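Local coordinates for protein folylpolyglutamate synthase/dihydrofolate synthase (Thermotoga maritima, PDB 1O5Z) that probably adds L-glutamate to dihydropteroate and to tetrahydrofolyl-polyglutamates at the expense of ATP, serving folate biosynthesis, at residues E17-K25 against S129-M139. Residues are numbered along the deposited sequence; the frame is centred on the assembly and turned at random.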
loop_
_atom_site.group_PDB
_atom_site.type_symbol
_atom_site.label_atom_id
_atom_site.label_comp_id
_atom_site.label_asym_id
_atom_site.label_seq_id
_atom_site.Cartn_x
_atom_site.Cartn_y
_atom_site.Cartn_z
ATOM N N GLU A 17 -3.771 -21.479 10.753
ATOM C CA GLU A 17 -4.662 -22.389 10.006
ATOM C C GLU A 17 -5.690 -21.619 9.167
ATOM O O GLU A 17 -6.040 -22.022 8.055
ATOM C CB GLU A 17 -5.362 -23.327 11.019
ATOM C CG GLU A 17 -5.481 -24.805 10.662
ATOM C CD GLU A 17 -4.190 -25.459 10.163
ATOM O OE1 GLU A 17 -3.397 -26.055 10.980
ATOM O OE2 GLU A 17 -4.007 -25.418 8.913
ATOM N N VAL A 18 -6.165 -20.489 9.679
ATOM C CA VAL A 18 -6.949 -19.574 8.847
ATOM C C VAL A 18 -6.148 -19.144 7.631
ATOM O O VAL A 18 -6.689 -19.072 6.529
ATOM C CB VAL A 18 -7.364 -18.272 9.576
ATOM C CG1 VAL A 18 -7.908 -17.283 8.589
ATOM C CG2 VAL A 18 -8.396 -18.557 10.621
ATOM N N LEU A 19 -4.879 -18.790 7.833
ATOM C CA LEU A 19 -4.045 -18.297 6.714
ATOM C C LEU A 19 -3.750 -19.418 5.730
ATOM O O LEU A 19 -3.719 -19.198 4.543
ATOM C CB LEU A 19 -2.744 -17.656 7.199
ATOM C CG LEU A 19 -2.808 -16.406 8.059
ATOM C CD1 LEU A 19 -1.388 -15.896 8.325
ATOM C CD2 LEU A 19 -3.669 -15.376 7.421
ATOM N N ARG A 20 -3.569 -20.634 6.226
ATOM C CA ARG A 20 -3.493 -21.767 5.305
ATOM C C ARG A 20 -4.746 -21.896 4.417
ATOM O O ARG A 20 -4.616 -22.119 3.225
ATOM C CB ARG A 20 -3.190 -23.046 6.057
ATOM C CG ARG A 20 -1.823 -22.968 6.722
ATOM C CD ARG A 20 -1.313 -24.287 7.220
ATOM N NE ARG A 20 -0.154 -24.135 8.104
ATOM C CZ ARG A 20 -0.206 -24.041 9.430
ATOM N NH1 ARG A 20 -1.354 -24.090 10.071
ATOM N NH2 ARG A 20 0.915 -23.910 10.135
ATOM N N TYR A 21 -5.941 -21.746 4.992
ATOM C CA TYR A 21 -7.187 -21.814 4.220
ATOM C C TYR A 21 -7.173 -20.657 3.213
ATOM O O TYR A 21 -7.430 -20.855 2.038
ATOM C CB TYR A 21 -8.485 -21.817 5.119
ATOM C CG TYR A 21 -9.768 -21.416 4.354
ATOM C CD1 TYR A 21 -10.055 -20.058 4.100
ATOM C CD2 TYR A 21 -10.653 -22.389 3.830
ATOM C CE1 TYR A 21 -11.161 -19.665 3.351
ATOM C CE2 TYR A 21 -11.806 -22.012 3.088
ATOM C CZ TYR A 21 -12.052 -20.628 2.846
ATOM O OH TYR A 21 -13.163 -20.182 2.098
ATOM N N LEU A 22 -6.873 -19.444 3.637
ATOM C CA LEU A 22 -6.843 -18.360 2.678
ATOM C C LEU A 22 -5.828 -18.582 1.515
ATOM O O LEU A 22 -6.123 -18.338 0.328
ATOM C CB LEU A 22 -6.565 -17.028 3.401
ATOM C CG LEU A 22 -7.687 -16.505 4.305
ATOM C CD1 LEU A 22 -7.236 -15.269 5.063
ATOM C CD2 LEU A 22 -8.900 -16.180 3.455
ATOM N N TYR A 23 -4.634 -19.034 1.871
ATOM C CA TYR A 23 -3.574 -19.124 0.906
ATOM C C TYR A 23 -3.637 -20.425 0.092
ATOM O O TYR A 23 -2.879 -20.587 -0.830
ATOM C CB TYR A 23 -2.224 -18.988 1.604
ATOM C CG TYR A 23 -1.977 -17.678 2.340
ATOM C CD1 TYR A 23 -1.199 -17.653 3.477
ATOM C CD2 TYR A 23 -2.469 -16.473 1.879
ATOM C CE1 TYR A 23 -0.932 -16.463 4.139
ATOM C CE2 TYR A 23 -2.216 -15.272 2.553
ATOM C CZ TYR A 23 -1.469 -15.285 3.676
ATOM O OH TYR A 23 -1.210 -14.140 4.352
ATOM N N HIS A 24 -4.537 -21.344 0.422
ATOM C CA HIS A 24 -4.865 -22.447 -0.496
ATOM C C HIS A 24 -5.668 -21.936 -1.738
ATOM O O HIS A 24 -5.781 -22.669 -2.724
ATOM C CB HIS A 24 -5.628 -23.622 0.215
ATOM C CG HIS A 24 -7.145 -23.509 0.155
ATOM N ND1 HIS A 24 -7.842 -22.368 0.526
ATOM C CD2 HIS A 24 -8.094 -24.402 -0.226
ATOM C CE1 HIS A 24 -9.140 -22.557 0.363
ATOM N NE2 HIS A 24 -9.320 -23.779 -0.096
ATOM N N LYS A 25 -6.230 -20.725 -1.702
ATOM C CA LYS A 25 -7.148 -20.269 -2.783
ATOM C C LYS A 25 -6.416 -20.080 -4.147
ATOM O O LYS A 25 -5.442 -19.290 -4.284
ATOM C CB LYS A 25 -7.908 -18.981 -2.369
ATOM C CG LYS A 25 -8.849 -19.088 -1.106
ATOM C CD LYS A 25 -10.211 -19.727 -1.463
ATOM C CE LYS A 25 -11.329 -19.581 -0.415
ATOM N NZ LYS A 25 -12.685 -19.895 -1.010
ATOM N N SER A 129 -17.540 -19.920 -5.377
ATOM C CA SER A 129 -16.460 -19.904 -4.406
ATOM C C SER A 129 -15.676 -18.594 -4.406
ATOM O O SER A 129 -15.116 -18.239 -5.422
ATOM C CB SER A 129 -15.527 -21.063 -4.711
ATOM O OG SER A 129 -14.593 -21.209 -3.676
ATOM N N PRO A 130 -15.614 -17.850 -3.295
ATOM C CA PRO A 130 -14.916 -16.568 -3.331
ATOM C C PRO A 130 -13.391 -16.742 -3.406
ATOM O O PRO A 130 -12.854 -17.715 -2.912
ATOM C CB PRO A 130 -15.387 -15.894 -2.044
ATOM C CG PRO A 130 -15.645 -16.962 -1.135
ATOM C CD PRO A 130 -16.141 -18.105 -1.939
ATOM N N SER A 131 -12.714 -15.809 -4.058
ATOM C CA SER A 131 -11.257 -15.843 -4.207
ATOM C C SER A 131 -10.625 -15.438 -2.884
ATOM O O SER A 131 -11.309 -14.987 -1.976
ATOM C CB SER A 131 -10.812 -14.869 -5.309
ATOM O OG SER A 131 -11.082 -13.513 -4.942
ATOM N N PHE A 132 -9.314 -15.556 -2.782
ATOM C CA PHE A 132 -8.595 -15.047 -1.626
ATOM C C PHE A 132 -9.008 -13.637 -1.260
ATOM O O PHE A 132 -9.392 -13.319 -0.106
ATOM C CB PHE A 132 -7.084 -15.069 -1.934
ATOM C CG PHE A 132 -6.259 -14.351 -0.929
ATOM C CD1 PHE A 132 -6.018 -14.924 0.321
ATOM C CD2 PHE A 132 -5.744 -13.064 -1.206
ATOM C CE1 PHE A 132 -5.265 -14.234 1.272
ATOM C CE2 PHE A 132 -5.001 -12.396 -0.254
ATOM C CZ PHE A 132 -4.757 -12.988 0.980
ATOM N N PHE A 133 -8.887 -12.761 -2.240
ATOM C CA PHE A 133 -9.131 -11.327 -2.013
ATOM C C PHE A 133 -10.585 -11.046 -1.682
ATOM O O PHE A 133 -10.915 -10.189 -0.883
ATOM C CB PHE A 133 -8.700 -10.501 -3.231
ATOM C CG PHE A 133 -8.686 -9.018 -2.958
ATOM C CD1 PHE A 133 -7.786 -8.483 -2.044
ATOM C CD2 PHE A 133 -9.615 -8.178 -3.541
ATOM C CE1 PHE A 133 -7.796 -7.125 -1.766
ATOM C CE2 PHE A 133 -9.646 -6.822 -3.236
ATOM C CZ PHE A 133 -8.744 -6.298 -2.359
ATOM N N GLU A 134 -11.479 -11.777 -2.305
ATOM C CA GLU A 134 -12.872 -11.673 -1.962
ATOM C C GLU A 134 -13.096 -12.023 -0.517
ATOM O O GLU A 134 -13.779 -11.302 0.201
ATOM C CB GLU A 134 -13.705 -12.556 -2.889
ATOM C CG GLU A 134 -13.729 -11.907 -4.288
ATOM C CD GLU A 134 -14.310 -12.767 -5.368
ATOM O OE1 GLU A 134 -14.624 -13.980 -5.129
ATOM O OE2 GLU A 134 -14.410 -12.204 -6.474
ATOM N N VAL A 135 -12.507 -13.126 -0.067
ATOM C CA VAL A 135 -12.713 -13.541 1.324
ATOM C C VAL A 135 -12.143 -12.495 2.314
ATOM O O VAL A 135 -12.789 -12.098 3.263
ATOM C CB VAL A 135 -12.102 -14.907 1.577
ATOM C CG1 VAL A 135 -12.197 -15.251 3.079
ATOM C CG2 VAL A 135 -12.857 -15.933 0.810
ATOM N N VAL A 136 -10.916 -12.050 2.051
ATOM C CA VAL A 136 -10.252 -11.113 2.943
ATOM C C VAL A 136 -11.037 -9.790 2.998
ATOM O O VAL A 136 -11.211 -9.171 4.054
ATOM C CB VAL A 136 -8.793 -10.878 2.516
ATOM C CG1 VAL A 136 -8.125 -9.838 3.451
ATOM C CG2 VAL A 136 -8.056 -12.146 2.547
ATOM N N THR A 137 -11.508 -9.356 1.846
ATOM C CA THR A 137 -12.268 -8.126 1.782
ATOM C C THR A 137 -13.536 -8.235 2.590
ATOM O O THR A 137 -13.903 -7.318 3.298
ATOM C CB THR A 137 -12.586 -7.773 0.309
ATOM O OG1 THR A 137 -11.358 -7.597 -0.405
ATOM C CG2 THR A 137 -13.306 -6.435 0.221
ATOM N N ALA A 138 -14.224 -9.356 2.462
ATOM C CA ALA A 138 -15.451 -9.575 3.205
ATOM C C ALA A 138 -15.158 -9.656 4.710
ATOM O O ALA A 138 -15.970 -9.205 5.555
ATOM C CB ALA A 138 -16.135 -10.831 2.697
ATOM N N MET A 139 -14.016 -10.271 5.038
ATOM C CA MET A 139 -13.543 -10.283 6.404
ATOM C C MET A 139 -13.378 -8.873 6.947
ATOM O O MET A 139 -13.813 -8.578 8.030
ATOM C CB MET A 139 -12.200 -10.954 6.485
ATOM C CG MET A 139 -12.227 -12.469 6.372
ATOM S SD MET A 139 -10.546 -13.188 6.639
ATOM C CE MET A 139 -9.937 -12.098 7.985
#
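With chi1 of F132 at 170°, CG lies anti to the backbone N and the ring swings across to L22, while the bend of K25 at chi2 (-80°) carries its ammonium group to P130. L22 is the knob of the interface, seated among F132, V135, V136 and M139: CB meets the edge of the F132 ring in its plane, CD2 presses on V135 CG1 at 3.4 Å, a tight carbon contact, and CD1 faces V136 CG2 and M139 SD. L22 O also lies near the ring plane, 3.4 Å from F132 CD1. Y23 runs alongside F132, Y23 CE2 to F132 CE1 3.5 Å, with the planes inclined at 34°. Replacing F132 by alanine is likely to open a gap beside L22 CB and remove the aromatic partner that F132 gives Y23. At the polar end K25 NZ donates to P130 O (2.9 Å) in the carbonyl plane; NZ also forms a salt bridge with D123, which hydrogen-bonds Y21 OH and S129 OG. Next to P130, S131 caps helix 132-146 and forms a capping box with E134, S131 OG accepting from E134 N at 3.2 Å. Segments 17-23 and 132-139 pass 10.3 Å apart at closest approach of their axes. The contact thus joins helix 12-23 to the start of helix 132-146, part of the Mur ligase middle domain, through an apolar knob flanked by a lysine whose charge is probably balanced by D123.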